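Local structure of TTHB210-like domain-containing protein (Thermus thermophilus, 3VG8) at residues Thr20-Pro25 and Leu34-Ala39; Asn41-Val46 and Arg108-Gly113; His78-Pro83 and Glu98-Ser103. The protein is of unknown function, is controlled by the sigma-E/anti-sigma-E regulatory system and assembles into a homodecamer. The protein carries 1 engineered substitution. One frame throughout, in Å; residues are numbered along the deposited sequence.

Contact 1 of 3, residues Thr20-Pro25 and Leu34-Ala39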
ATOM      1  N   THR F  20       4.645 -34.577   0.723  1.00 31.09           N
ATOM      2  CA  THR F  20       4.844 -36.011   0.545  1.00 34.26           C
ATOM      3  C   THR F  20       5.770 -36.404   1.685  1.00 33.13           C
ATOM      4  O   THR F  20       6.907 -35.934   1.758  1.00 30.48           O
ATOM      5  CB  THR F  20       5.511 -36.319  -0.796  1.00 30.97           C
ATOM      6  OG1 THR F  20       4.676 -35.825  -1.847  1.00 27.16           O
ATOM      7  CG2 THR F  20       5.716 -37.821  -0.962  1.00 33.55           C
ATOM      8  N   LEU F  21       5.266 -37.255   2.569  1.00 30.39           N
ATOM      9  CA  LEU F  21       5.999 -37.680   3.764  1.00 34.85           C
ATOM     10  C   LEU F  21       6.720 -39.008   3.709  1.00 33.72           C
ATOM     11  O   LEU F  21       6.221 -39.991   3.165  1.00 33.32           O
ATOM     12  CB  LEU F  21       5.052 -37.740   4.960  1.00 36.20           C
ATOM     13  CG  LEU F  21       4.491 -36.423   5.482  1.00 36.91           C
ATOM     14  CD1 LEU F  21       3.457 -36.718   6.574  1.00 40.26           C
ATOM     15  CD2 LEU F  21       5.630 -35.573   6.024  1.00 30.82           C
ATOM     16  N   TYR F  22       7.888 -39.028   4.329  1.00 31.43           N
ATOM     17  CA  TYR F  22       8.688 -40.226   4.403  1.00 36.54           C
ATOM     18  C   TYR F  22       9.426 -40.254   5.724  1.00 38.43           C
ATOM     19  O   TYR F  22       9.823 -39.220   6.254  1.00 38.36           O
ATOM     20  CB  TYR F  22       9.665 -40.289   3.219  1.00 43.16           C
ATOM     21  CG  TYR F  22       8.955 -40.671   1.931  1.00 60.19           C
ATOM     22  CD1 TYR F  22       8.080 -41.765   1.904  1.00 68.52           C
ATOM     23  CD2 TYR F  22       9.105 -39.922   0.759  1.00 61.60           C
ATOM     24  CE1 TYR F  22       7.365 -42.104   0.751  1.00 70.24           C
ATOM     25  CE2 TYR F  22       8.394 -40.254  -0.407  1.00 66.74           C
ATOM     26  CZ  TYR F  22       7.524 -41.348  -0.394  1.00 70.30           C
ATOM     27  OH  TYR F  22       6.799 -41.693  -1.511  1.00 73.01           O
ATOM     28  N   VAL F  23       9.583 -41.441   6.279  1.00 34.28           N
ATOM     29  CA  VAL F  23      10.296 -41.556   7.535  1.00 35.93           C
ATOM     30  C   VAL F  23      10.968 -42.908   7.590  1.00 35.30           C
ATOM     31  O   VAL F  23      10.494 -43.863   6.978  1.00 33.25           O
ATOM     32  CB  VAL F  23       9.339 -41.422   8.749  1.00 36.98           C
ATOM     33  CG1 VAL F  23       8.332 -42.568   8.763  1.00 34.08           C
ATOM     34  CG2 VAL F  23      10.139 -41.409  10.042  1.00 32.35           C
ATOM     35  N   ASP F  24      12.089 -42.984   8.295  1.00 37.57           N
ATOM     36  CA  ASP F  24      12.774 -44.263   8.455  1.00 41.22           C
ATOM     37  C   ASP F  24      11.991 -44.976   9.557  1.00 39.00           C
ATOM     38  O   ASP F  24      11.969 -44.514  10.699  1.00 42.98           O
ATOM     39  CB  ASP F  24      14.226 -44.051   8.884  1.00 39.53           C
ATOM     40  CG  ASP F  24      14.968 -45.360   9.114  1.00 43.30           C
ATOM     41  OD1 ASP F  24      16.211 -45.314   9.184  1.00 43.88           O
ATOM     42  OD2 ASP F  24      14.315 -46.427   9.230  1.00 40.88           O
ATOM     43  N   PRO F  25      11.331 -46.107   9.223  1.00 41.98           N
ATOM     44  CA  PRO F  25      10.534 -46.890  10.176  1.00 35.14           C
ATOM     45  C   PRO F  25      11.273 -47.228  11.451  1.00 33.96           C
ATOM     46  O   PRO F  25      10.651 -47.356  12.508  1.00 35.80           O
ATOM     47  CB  PRO F  25      10.167 -48.136   9.384  1.00 42.19           C
ATOM     48  CG  PRO F  25      10.128 -47.626   7.956  1.00 40.47           C
ATOM     49  CD  PRO F  25      11.375 -46.778   7.911  1.00 42.75           C
ATOM     50  N   LEU F  34      10.360 -36.556   6.882  1.00 27.28           N
ATOM     51  CA  LEU F  34      10.842 -35.632   5.873  1.00 28.41           C
ATOM     52  C   LEU F  34       9.649 -35.293   4.974  1.00 27.90           C
ATOM     53  O   LEU F  34       8.979 -36.183   4.461  1.00 27.64           O
ATOM     54  CB  LEU F  34      11.961 -36.283   5.066  1.00 26.39           C
ATOM     55  CG  LEU F  34      13.107 -36.872   5.898  1.00 31.45           C
ATOM     56  CD1 LEU F  34      14.078 -37.612   4.987  1.00 31.68           C
ATOM     57  CD2 LEU F  34      13.842 -35.772   6.644  1.00 32.30           C
ATOM     58  N   ALA F  35       9.381 -34.001   4.807  1.00 22.15           N
ATOM     59  CA  ALA F  35       8.261 -33.547   3.983  1.00 26.45           C
ATOM     60  C   ALA F  35       8.781 -32.910   2.704  1.00 28.85           C
ATOM     61  O   ALA F  35       9.509 -31.917   2.748  1.00 24.07           O
ATOM     62  CB  ALA F  35       7.408 -32.535   4.744  1.00 18.11           C
ATOM     63  N   TYR F  36       8.374 -33.480   1.573  1.00 27.63           N
ATOM     64  CA  TYR F  36       8.780 -33.003   0.259  1.00 26.48           C
ATOM     65  C   TYR F  36       7.637 -32.296  -0.454  1.00 33.05           C
ATOM     66  O   TYR F  36       6.466 -32.596  -0.191  1.00 28.20           O
ATOM     67  CB  TYR F  36       9.231 -34.192  -0.592  1.00 28.19           C
ATOM     68  CG  TYR F  36      10.474 -34.881  -0.072  1.00 31.12           C
ATOM     69  CD1 TYR F  36      10.400 -35.821   0.967  1.00 28.46           C
ATOM     70  CD2 TYR F  36      11.735 -34.550  -0.581  1.00 36.48           C
ATOM     71  CE1 TYR F  36      11.552 -36.408   1.488  1.00 29.74           C
ATOM     72  CE2 TYR F  36      12.898 -35.134  -0.069  1.00 33.30           C
ATOM     73  CZ  TYR F  36      12.799 -36.057   0.964  1.00 34.22           C
ATOM     74  OH  TYR F  36      13.946 -36.616   1.481  1.00 40.86           O
ATOM     75  N   ASP F  37       7.959 -31.363  -1.357  1.00 28.02           N
ATOM     76  CA  ASP F  37       6.899 -30.699  -2.106  1.00 28.81           C
ATOM     77  C   ASP F  37       6.603 -31.485  -3.393  1.00 24.07           C
ATOM     78  O   ASP F  37       7.132 -32.579  -3.594  1.00 23.97           O
ATOM     79  CB  ASP F  37       7.240 -29.240  -2.425  1.00 23.23           C
ATOM     80  CG  ASP F  37       8.520 -29.082  -3.238  1.00 31.74           C
ATOM     81  OD1 ASP F  37       8.925 -30.023  -3.980  1.00 26.36           O
ATOM     82  OD2 ASP F  37       9.114 -27.979  -3.133  1.00 27.13           O
ATOM     83  N   ARG F  38       5.747 -30.946  -4.251  1.00 27.03           N
ATOM     84  CA  ARG F  38       5.391 -31.645  -5.487  1.00 25.91           C
ATOM     85  C   ARG F  38       6.555 -31.808  -6.460  1.00 29.13           C
ATOM     86  O   ARG F  38       6.502 -32.647  -7.352  1.00 35.45           O
ATOM     87  CB  ARG F  38       4.221 -30.925  -6.188  1.00 24.62           C
ATOM     88  CG  ARG F  38       2.885 -30.978  -5.422  1.00 27.50           C
ATOM     89  CD  ARG F  38       1.725 -30.514  -6.309  1.00 25.49           C
ATOM     90  NE  ARG F  38       0.458 -30.322  -5.599  1.00 34.62           N
ATOM     91  CZ  ARG F  38      -0.381 -31.302  -5.270  1.00 33.41           C
ATOM     92  NH1 ARG F  38      -0.096 -32.554  -5.580  1.00 32.02           N
ATOM     93  NH2 ARG F  38      -1.508 -31.026  -4.631  1.00 32.58           N
ATOM     94  N   ALA F  39       7.610 -31.020  -6.278  1.00 25.85           N
ATOM     95  CA  ALA F  39       8.771 -31.079  -7.156  1.00 27.81           C
ATOM     96  C   ALA F  39       9.796 -32.071  -6.612  1.00 30.53           C
ATOM     97  O   ALA F  39      10.826 -32.325  -7.227  1.00 31.21           O
ATOM     98  CB  ALA F  39       9.406 -29.674  -7.294  1.00 23.65           C
TER
HETATM   99  O   HOH W   1       6.006 -35.000  -3.992  1.00 36.66           O

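Contact 2 of 3, residues Asn41-Val46 and Arg108-Gly113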
ATOM      1  N   ASN F  41      11.437 -31.641  -3.772  1.00 24.56           N
ATOM      2  CA  ASN F  41      12.416 -30.924  -2.950  1.00 28.52           C
ATOM      3  C   ASN F  41      12.042 -31.116  -1.469  1.00 32.04           C
ATOM      4  O   ASN F  41      10.858 -31.072  -1.116  1.00 19.47           O
ATOM      5  CB  ASN F  41      12.369 -29.423  -3.230  1.00 27.39           C
ATOM      6  CG  ASN F  41      12.689 -29.089  -4.659  1.00 32.80           C
ATOM      7  OD1 ASN F  41      13.689 -29.547  -5.192  1.00 32.92           O
ATOM      8  ND2 ASN F  41      11.840 -28.280  -5.291  1.00 34.45           N
ATOM      9  N   LEU F  42      13.039 -31.312  -0.616  1.00 30.03           N
ATOM     10  CA  LEU F  42      12.807 -31.465   0.816  1.00 28.99           C
ATOM     11  C   LEU F  42      12.478 -30.088   1.413  1.00 25.69           C
ATOM     12  O   LEU F  42      13.276 -29.155   1.340  1.00 26.10           O
ATOM     13  CB  LEU F  42      14.044 -32.031   1.496  1.00 23.27           C
ATOM     14  CG  LEU F  42      13.968 -32.144   3.026  1.00 26.72           C
ATOM     15  CD1 LEU F  42      12.854 -33.098   3.432  1.00 23.81           C
ATOM     16  CD2 LEU F  42      15.330 -32.639   3.557  1.00 24.68           C
ATOM     17  N   VAL F  43      11.297 -29.985   2.006  1.00 24.96           N
ATOM     18  CA  VAL F  43      10.806 -28.743   2.602  1.00 25.72           C
ATOM     19  C   VAL F  43      11.099 -28.630   4.101  1.00 25.85           C
ATOM     20  O   VAL F  43      11.459 -27.550   4.602  1.00 24.57           O
ATOM     21  CB  VAL F  43       9.267 -28.624   2.377  1.00 22.66           C
ATOM     22  CG1 VAL F  43       8.717 -27.351   3.001  1.00 22.35           C
ATOM     23  CG2 VAL F  43       8.981 -28.603   0.877  1.00 26.13           C
ATOM     24  N   LYS F  44      10.950 -29.738   4.818  1.00 21.97           N
ATOM     25  CA  LYS F  44      11.172 -29.710   6.261  1.00 28.00           C
ATOM     26  C   LYS F  44      11.388 -31.066   6.894  1.00 25.06           C
ATOM     27  O   LYS F  44      11.039 -32.085   6.324  1.00 28.17           O
ATOM     28  CB  LYS F  44      10.017 -28.996   6.975  1.00 17.53           C
ATOM     29  CG  LYS F  44       8.624 -29.629   6.810  1.00 27.68           C
ATOM     30  CD  LYS F  44       7.579 -28.789   7.574  1.00 26.01           C
ATOM     31  CE  LYS F  44       6.135 -29.137   7.245  1.00 32.41           C
ATOM     32  NZ  LYS F  44       5.159 -28.179   7.884  1.00 29.86           N
ATOM     33  N   VAL F  45      11.972 -31.030   8.089  1.00 28.03           N
ATOM     34  CA  VAL F  45      12.315 -32.184   8.906  1.00 19.98           C
ATOM     35  C   VAL F  45      11.458 -32.080  10.176  1.00 29.71           C
ATOM     36  O   VAL F  45      11.577 -31.116  10.943  1.00 31.18           O
ATOM     37  CB  VAL F  45      13.805 -32.105   9.255  1.00 23.80           C
ATOM     38  CG1 VAL F  45      14.209 -33.259  10.136  1.00 26.81           C
ATOM     39  CG2 VAL F  45      14.606 -32.103   7.965  1.00 32.67           C
ATOM     40  N   VAL F  46      10.600 -33.071  10.404  1.00 26.69           N
ATOM     41  CA  VAL F  46       9.671 -33.019  11.531  1.00 27.22           C
ATOM     42  C   VAL F  46       9.850 -34.078  12.636  1.00 28.64           C
ATOM     43  O   VAL F  46       9.735 -35.266  12.371  1.00 28.45           O
ATOM     44  CB  VAL F  46       8.216 -33.117  10.998  1.00 24.55           C
ATOM     45  CG1 VAL F  46       7.214 -32.970  12.127  1.00 27.28           C
ATOM     46  CG2 VAL F  46       7.974 -32.059   9.940  1.00 26.11           C
ATOM     47  N   ARG F 108       4.368 -22.586   3.251  1.00 27.06           N
ATOM     48  CA  ARG F 108       2.919 -22.646   3.094  1.00 26.14           C
ATOM     49  C   ARG F 108       2.535 -22.736   1.615  1.00 24.76           C
ATOM     50  O   ARG F 108       1.576 -23.403   1.261  1.00 23.79           O
ATOM     51  CB  ARG F 108       2.264 -21.423   3.757  1.00 28.53           C
ATOM     52  CG  ARG F 108       2.246 -21.487   5.301  1.00 26.22           C
ATOM     53  CD  ARG F 108       1.238 -22.537   5.811  1.00 28.26           C
ATOM     54  NE  ARG F 108       1.825 -23.864   5.926  1.00 19.69           N
ATOM     55  CZ  ARG F 108       1.184 -24.944   6.365  1.00 31.69           C
ATOM     56  NH1 ARG F 108      -0.092 -24.865   6.739  1.00 21.21           N
ATOM     57  NH2 ARG F 108       1.830 -26.113   6.429  1.00 27.54           N
ATOM     58  N   LYS F 109       3.307 -22.094   0.748  1.00 27.19           N
ATOM     59  CA  LYS F 109       3.014 -22.152  -0.675  1.00 29.15           C
ATOM     60  C   LYS F 109       3.313 -23.511  -1.295  1.00 30.39           C
ATOM     61  O   LYS F 109       2.449 -24.097  -1.947  1.00 29.79           O
ATOM     62  CB  LYS F 109       3.800 -21.086  -1.438  1.00 33.13           C
ATOM     63  CG  LYS F 109       3.670 -21.204  -2.963  1.00 41.64           C
ATOM     64  CD  LYS F 109       4.542 -20.177  -3.696  1.00 47.72           C
ATOM     65  CE  LYS F 109       4.330 -20.235  -5.206  1.00 54.30           C
ATOM     66  NZ  LYS F 109       5.327 -19.409  -5.949  1.00 54.18           N
ATOM     67  N   VAL F 110       4.519 -24.034  -1.089  1.00 28.56           N
ATOM     68  CA  VAL F 110       4.847 -25.310  -1.712  1.00 27.90           C
ATOM     69  C   VAL F 110       4.189 -26.530  -1.087  1.00 27.94           C
ATOM     70  O   VAL F 110       4.085 -27.576  -1.731  1.00 33.44           O
ATOM     71  CB  VAL F 110       6.389 -25.508  -1.839  1.00 33.96           C
ATOM     72  CG1 VAL F 110       6.992 -24.285  -2.593  1.00 24.38           C
ATOM     73  CG2 VAL F 110       7.042 -25.697  -0.464  1.00 19.67           C
ATOM     74  N   LEU F 111       3.712 -26.411   0.147  1.00 26.59           N
ATOM     75  CA  LEU F 111       3.027 -27.552   0.750  1.00 20.79           C
ATOM     76  C   LEU F 111       1.519 -27.340   0.643  1.00 24.26           C
ATOM     77  O   LEU F 111       0.739 -28.174   1.091  1.00 23.45           O
ATOM     78  CB  LEU F 111       3.453 -27.754   2.212  1.00 27.01           C
ATOM     79  CG  LEU F 111       4.930 -28.139   2.372  1.00 28.09           C
ATOM     80  CD1 LEU F 111       5.241 -28.408   3.838  1.00 26.31           C
ATOM     81  CD2 LEU F 111       5.232 -29.365   1.535  1.00 20.15           C
ATOM     82  N   GLU F 112       1.126 -26.225   0.030  1.00 28.77           N
ATOM     83  CA  GLU F 112      -0.284 -25.879  -0.195  1.00 28.61           C
ATOM     84  C   GLU F 112      -1.123 -26.006   1.078  1.00 32.59           C
ATOM     85  O   GLU F 112      -2.158 -26.674   1.095  1.00 32.19           O
ATOM     86  CB  GLU F 112      -0.874 -26.789  -1.283  1.00 24.98           C
ATOM     87  CG  GLU F 112      -0.301 -26.618  -2.701  1.00 31.05           C
ATOM     88  CD  GLU F 112      -0.801 -27.710  -3.646  1.00 37.99           C
ATOM     89  OE1 GLU F 112      -1.975 -28.117  -3.499  1.00 37.33           O
ATOM     90  OE2 GLU F 112      -0.037 -28.164  -4.529  1.00 34.81           O
ATOM     91  N   GLY F 113      -0.680 -25.371   2.152  1.00 32.02           N
ATOM     92  CA  GLY F 113      -1.432 -25.482   3.378  1.00 34.79           C
ATOM     93  C   GLY F 113      -2.046 -24.156   3.742  1.00 32.14           C
ATOM     94  O   GLY F 113      -1.665 -23.119   3.207  1.00 33.05           O
TER

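Contact 3 of 3, residues His78-Pro83 and Glu98-Ser103. Engineered in segment 78-83: Met81 (natural residue Leu).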
ATOM      1  N   HIS F  78      14.001 -21.616   9.425  1.00 22.82           N
ATOM      2  CA  HIS F  78      13.336 -21.370  10.685  1.00 23.76           C
ATOM      3  C   HIS F  78      12.812 -22.641  11.321  1.00 21.69           C
ATOM      4  O   HIS F  78      12.874 -23.729  10.743  1.00 21.67           O
ATOM      5  CB  HIS F  78      12.173 -20.386  10.495  1.00 26.37           C
ATOM      6  CG  HIS F  78      11.097 -20.888   9.592  1.00 24.75           C
ATOM      7  ND1 HIS F  78      11.209 -20.861   8.218  1.00 29.57           N
ATOM      8  CD2 HIS F  78       9.889 -21.438   9.864  1.00 17.25           C
ATOM      9  CE1 HIS F  78      10.112 -21.369   7.680  1.00 23.11           C
ATOM     10  NE2 HIS F  78       9.296 -21.728   8.656  1.00 21.76           N
ATOM     11  N   VAL F  79      12.278 -22.477  12.519  1.00 25.46           N
ATOM     12  CA  VAL F  79      11.723 -23.581  13.281  1.00 24.45           C
ATOM     13  C   VAL F  79      10.261 -23.329  13.639  1.00 26.29           C
ATOM     14  O   VAL F  79       9.852 -22.193  13.846  1.00 21.01           O
ATOM     15  CB  VAL F  79      12.543 -23.801  14.585  1.00 25.39           C
ATOM     16  CG1 VAL F  79      11.836 -24.777  15.519  1.00 25.20           C
ATOM     17  CG2 VAL F  79      13.911 -24.327  14.231  1.00 20.78           C
ATOM     18  N   ASN F  80       9.468 -24.394  13.666  1.00 24.26           N
ATOM     19  CA  ASN F  80       8.074 -24.285  14.077  1.00 23.89           C
ATOM     20  C   ASN F  80       7.905 -25.339  15.153  1.00 22.90           C
ATOM     21  O   ASN F  80       8.589 -26.369  15.129  1.00 23.82           O
ATOM     22  CB  ASN F  80       7.068 -24.684  12.977  1.00 20.81           C
ATOM     23  CG  ASN F  80       7.103 -23.793  11.760  1.00 27.41           C
ATOM     24  OD1 ASN F  80       7.332 -22.575  11.832  1.00 24.35           O
ATOM     25  ND2 ASN F  80       6.838 -24.403  10.615  1.00 26.45           N
HETATM   26  N   MSE F  81       6.968 -25.105  16.061  1.00 16.13           N
HETATM   27  CA  MSE F  81       6.629 -26.084  17.084  1.00 24.01           C
HETATM   28  C   MSE F  81       5.121 -25.980  17.113  1.00 25.28           C
HETATM   29  O   MSE F  81       4.576 -25.032  17.669  1.00 23.43           O
HETATM   30  CB  MSE F  81       7.248 -25.712  18.430  1.00 25.30           C
HETATM   31  CG  MSE F  81       8.762 -25.792  18.398  1.00 30.32           C
HETATM   32 SE   MSE F  81       9.529 -25.404  20.143  1.00 48.06          SE
HETATM   33  CE  MSE F  81      11.181 -24.576  19.570  1.00 30.31           C
ATOM     34  N   ILE F  82       4.464 -26.961  16.487  1.00 24.08           N
ATOM     35  CA  ILE F  82       3.015 -26.999  16.340  1.00 22.67           C
ATOM     36  C   ILE F  82       2.361 -28.085  17.187  1.00 23.16           C
ATOM     37  O   ILE F  82       2.755 -29.252  17.121  1.00 29.33           O
ATOM     38  CB  ILE F  82       2.618 -27.308  14.871  1.00 27.22           C
ATOM     39  CG1 ILE F  82       3.369 -26.402  13.885  1.00 29.93           C
ATOM     40  CG2 ILE F  82       1.097 -27.211  14.733  1.00 26.04           C
ATOM     41  CD1 ILE F  82       2.993 -24.941  13.955  1.00 32.17           C
ATOM     42  N   PRO F  83       1.326 -27.728  17.962  1.00 24.97           N
ATOM     43  CA  PRO F  83       0.639 -28.715  18.812  1.00 24.88           C
ATOM     44  C   PRO F  83      -0.287 -29.625  18.011  1.00 35.90           C
ATOM     45  O   PRO F  83      -0.936 -29.177  17.060  1.00 33.78           O
ATOM     46  CB  PRO F  83      -0.134 -27.851  19.803  1.00 27.28           C
ATOM     47  CG  PRO F  83      -0.468 -26.601  18.983  1.00 26.96           C
ATOM     48  CD  PRO F  83       0.831 -26.355  18.212  1.00 26.84           C
ATOM     49  N   GLU F  98       9.568 -28.789  13.922  1.00 23.51           N
ATOM     50  CA  GLU F  98       9.942 -28.725  12.530  1.00 24.79           C
ATOM     51  C   GLU F  98      11.141 -27.833  12.200  1.00 26.29           C
ATOM     52  O   GLU F  98      11.220 -26.681  12.631  1.00 30.26           O
ATOM     53  CB  GLU F  98       8.722 -28.258  11.714  1.00 27.46           C
ATOM     54  CG  GLU F  98       7.364 -28.699  12.266  1.00 31.44           C
ATOM     55  CD  GLU F  98       6.218 -28.469  11.274  1.00 38.67           C
ATOM     56  OE1 GLU F  98       6.113 -27.359  10.707  1.00 34.46           O
ATOM     57  OE2 GLU F  98       5.419 -29.409  11.064  1.00 34.86           O
ATOM     58  N   LEU F  99      12.065 -28.401  11.437  1.00 24.13           N
ATOM     59  CA  LEU F  99      13.248 -27.695  10.950  1.00 30.26           C
ATOM     60  C   LEU F  99      12.882 -27.420   9.485  1.00 26.87           C
ATOM     61  O   LEU F  99      12.896 -28.331   8.665  1.00 27.87           O
ATOM     62  CB  LEU F  99      14.478 -28.603  11.041  1.00 24.21           C
ATOM     63  CG  LEU F  99      15.214 -28.580  12.384  1.00 37.48           C
ATOM     64  CD1 LEU F  99      14.257 -28.946  13.498  1.00 32.83           C
ATOM     65  CD2 LEU F  99      16.410 -29.536  12.349  1.00 35.70           C
ATOM     66  N   VAL F 100      12.546 -26.170   9.176  1.00 25.41           N
ATOM     67  CA  VAL F 100      12.099 -25.784   7.840  1.00 21.36           C
ATOM     68  C   VAL F 100      13.226 -25.211   6.995  1.00 19.25           C
ATOM     69  O   VAL F 100      13.909 -24.301   7.399  1.00 25.46           O
ATOM     70  CB  VAL F 100      10.911 -24.783   7.948  1.00 20.49           C
ATOM     71  CG1 VAL F 100      10.232 -24.623   6.587  1.00 23.50           C
ATOM     72  CG2 VAL F 100       9.897 -25.291   9.001  1.00 14.17           C
ATOM     73  N   LEU F 101      13.400 -25.757   5.802  1.00 20.69           N
ATOM     74  CA  LEU F 101      14.498 -25.371   4.939  1.00 26.38           C
ATOM     75  C   LEU F 101      14.225 -24.268   3.922  1.00 27.71           C
ATOM     76  O   LEU F 101      15.058 -24.019   3.055  1.00 30.66           O
ATOM     77  CB  LEU F 101      15.028 -26.631   4.247  1.00 24.49           C
ATOM     78  CG  LEU F 101      14.961 -27.864   5.176  1.00 31.15           C
ATOM     79  CD1 LEU F 101      15.524 -29.077   4.453  1.00 32.61           C
ATOM     80  CD2 LEU F 101      15.751 -27.608   6.466  1.00 29.05           C
ATOM     81  N   VAL F 102      13.058 -23.631   4.027  1.00 25.87           N
ATOM     82  CA  VAL F 102      12.668 -22.511   3.166  1.00 28.75           C
ATOM     83  C   VAL F 102      11.884 -21.506   4.045  1.00 31.41           C
ATOM     84  O   VAL F 102      11.466 -21.836   5.157  1.00 30.72           O
ATOM     85  CB  VAL F 102      11.751 -22.962   2.009  1.00 30.27           C
ATOM     86  CG1 VAL F 102      12.515 -23.826   1.029  1.00 26.95           C
ATOM     87  CG2 VAL F 102      10.560 -23.737   2.576  1.00 32.00           C
ATOM     88  N   SER F 103      11.667 -20.298   3.540  1.00 27.83           N
ATOM     89  CA  SER F 103      10.939 -19.269   4.291  1.00 29.87           C
ATOM     90  C   SER F 103       9.552 -19.776   4.671  1.00 24.97           C
ATOM     91  O   SER F 103       8.993 -20.648   3.998  1.00 29.50           O
ATOM     92  CB  SER F 103      10.777 -18.007   3.437  1.00 32.35           C
ATOM     93  OG  SER F 103       9.793 -18.223   2.427  1.00 29.20           O
TER

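Contact 1 of 3, residues Thr20-Pro25 and Leu34-Ala39
At the edge of the Tyr36 ring, in its plane, lies the carbonyl oxygen of Thr20, with Tyr36 CD1 3.6 Å from Thr20 O. The second flat group, the ring of Tyr22, comes up to Tyr36 at a slant: Tyr22 CD2 approaches Tyr36 CD1 to 4.3 Å, a loose apolar contact. Tyr36 holds CG anti to its carbonyl carbon (chi1 -65°), which keeps the ring beside its own backbone N and brings CD1 to that oxygen. Val3 of a third subunit packs on both tyrosines, and Leu42 of the next strand also touches Tyr36. Thr20, Tyr22, Leu34 and Tyr36 share one face of the sheet. On the other, the CD2 branch of Leu21 rests on Ala35 CB at 3.7 Å.

The backbones are tied by four hydrogen bonds. Thr20 and Tyr36 exchange a nearly straight pair, Thr20 N to Tyr36 O at 2.8 Å and Tyr36 N to Thr20 O at 2.9 Å. Tyr22 and Leu34 form the second: Leu34 N reaches Tyr22 O at 2.8 Å almost straight, whereas Tyr22 N to Leu34 O is more bent (147°). Between them, Leu21 and Ala35 face each other as the non-hydrogen-bonded pair. Where strand 20-23 starts and strand 33-36 has just ended, one water joins Thr20 OG1 to Asp37 O, while the same hydroxyl oxygen is also hydrogen-bonded to Asn13 O. Asp37 OD1 then accepts from Ala39 N, met from above the carboxylate plane, and so closes an Asx turn.

Strand 20-23 is outermost within the chain, yet Tyr22 and Val23 pair with an antiparallel strand of a second subunit. This is an antiparallel beta hairpin whose outer strand carries the sheet on into a neighbouring subunit of the oligomer.

Contact 2 of 3, residues Asn41-Val46 and Arg108-Gly113
Val43 sets CG1 anti to its backbone N (chi1 179°), and Leu111 turns CG anti to its carbonyl carbon (chi1 -65°); with these torsions the two side chains reach toward each other, tip to tip. The place where they meet joins a classic beta bulge, in which Val43 and Lys44 both face Ala35 of the adjoining strand, to the C-terminal end of helix 104-110, closed by a Schellman motif. The bulge lets two successive residues, Val43 and Lys44, direct their side chains at the helix end.

The packing is apolar. Val43 uses both branches: CG1 touches Leu111 CD1 at 3.7 Å, and CG2 meets Val110 CG2, also at 3.7 Å, as the two valines slide past each other in opposite directions. Lys44 adds its aliphatic part, with CE lying 3.6 Å from Leu111 CD1; its chain runs past the leucine toward Arg108.

There Lys44 NZ comes within 4.2 Å of Arg108 NH2. The two positive charges are probably offset by their own acid partners: Lys44 NZ is in salt bridges with Glu107 and Glu98, and Arg108 NH1 with Asp24 of a second subunit.

In the Schellman motif, Glu112 has a positive phi, and two bonds run back into the last turn: Glu112 N to Lys109 O at 3.2 Å and Gly113 N to Arg108 O at 3.1 Å. Beyond them, Gly113 CA sits 3.7 Å above one face of the Arg108 guanidinium, displaced toward its rim.

Contact 3 of 3, residues His78-Pro83 and Glu98-Ser103
His78 lies against Val100, and Asn80 against Glu98, in the antiparallel beta hairpin of strands 78-84 and 94-100. The backbone bonds come first. Val100 N gives a sound bond to His78 O, while the return bond, His78 N to Val100 O, is weak at 3.4 Å. The Asn80 and Glu98 pair is closed in both directions, with Glu98 N to Asn80 O at 2.9 Å. Between these pairs, Val79 CA makes a CA-H...O contact with Glu98 O at 3.2 Å.

Next is the CH-pi contact: Val100 CB stands over one face of the imidazole, 3.7 Å from the centroid of the His78 ring. CG of His78 lies between its backbone N and carbonyl carbon (chi1 63°), which turns the ring across Val100. At the ring's edge lies Asn80 OD1, in plane, and Val102 O is also near the plane, close to CE1. With an alanine here in place of the histidine, Val100 would probably lose the ring face it packs on, and a gap would open beside the Val102 carbonyl.

Last is the polar pair. Asn80 OD1 takes a hydrogen bond from Asp62 N of a fifth subunit, which helps fix the amide's rotation. Glu98 OE1 has two partners: Lys44 NZ in a salt bridge, and Asn80 ND2, which donates in its own amide plane to the oxygen's anti lone pair, 3.0 Å away and nearly straight at 174°.

Contacts 1 and 3 are strand pairs within one antiparallel sheet, ordered 20-23, 33-36, 42-50, 94-100, 78-84; they are the hairpins at its two borders, their centres about 15 Å apart and without touching. Contact 2 packs the end of helix 104-110, which follows strand 94-100 in the chain, onto the middle strand 42-50. Its centre is about 9 Å from each of the others, and it touches both, through Ala35 O with Val43 N and Val45 O with Leu99 N. Arg38 of contact 1 also bridges to Glu112 of contact 2. Contact 1 closes first along the chain; contact 3 is nested inside the loop closed by contact 2. Both border strands pair with other subunits, consistent with the sheet's part in the oligomer.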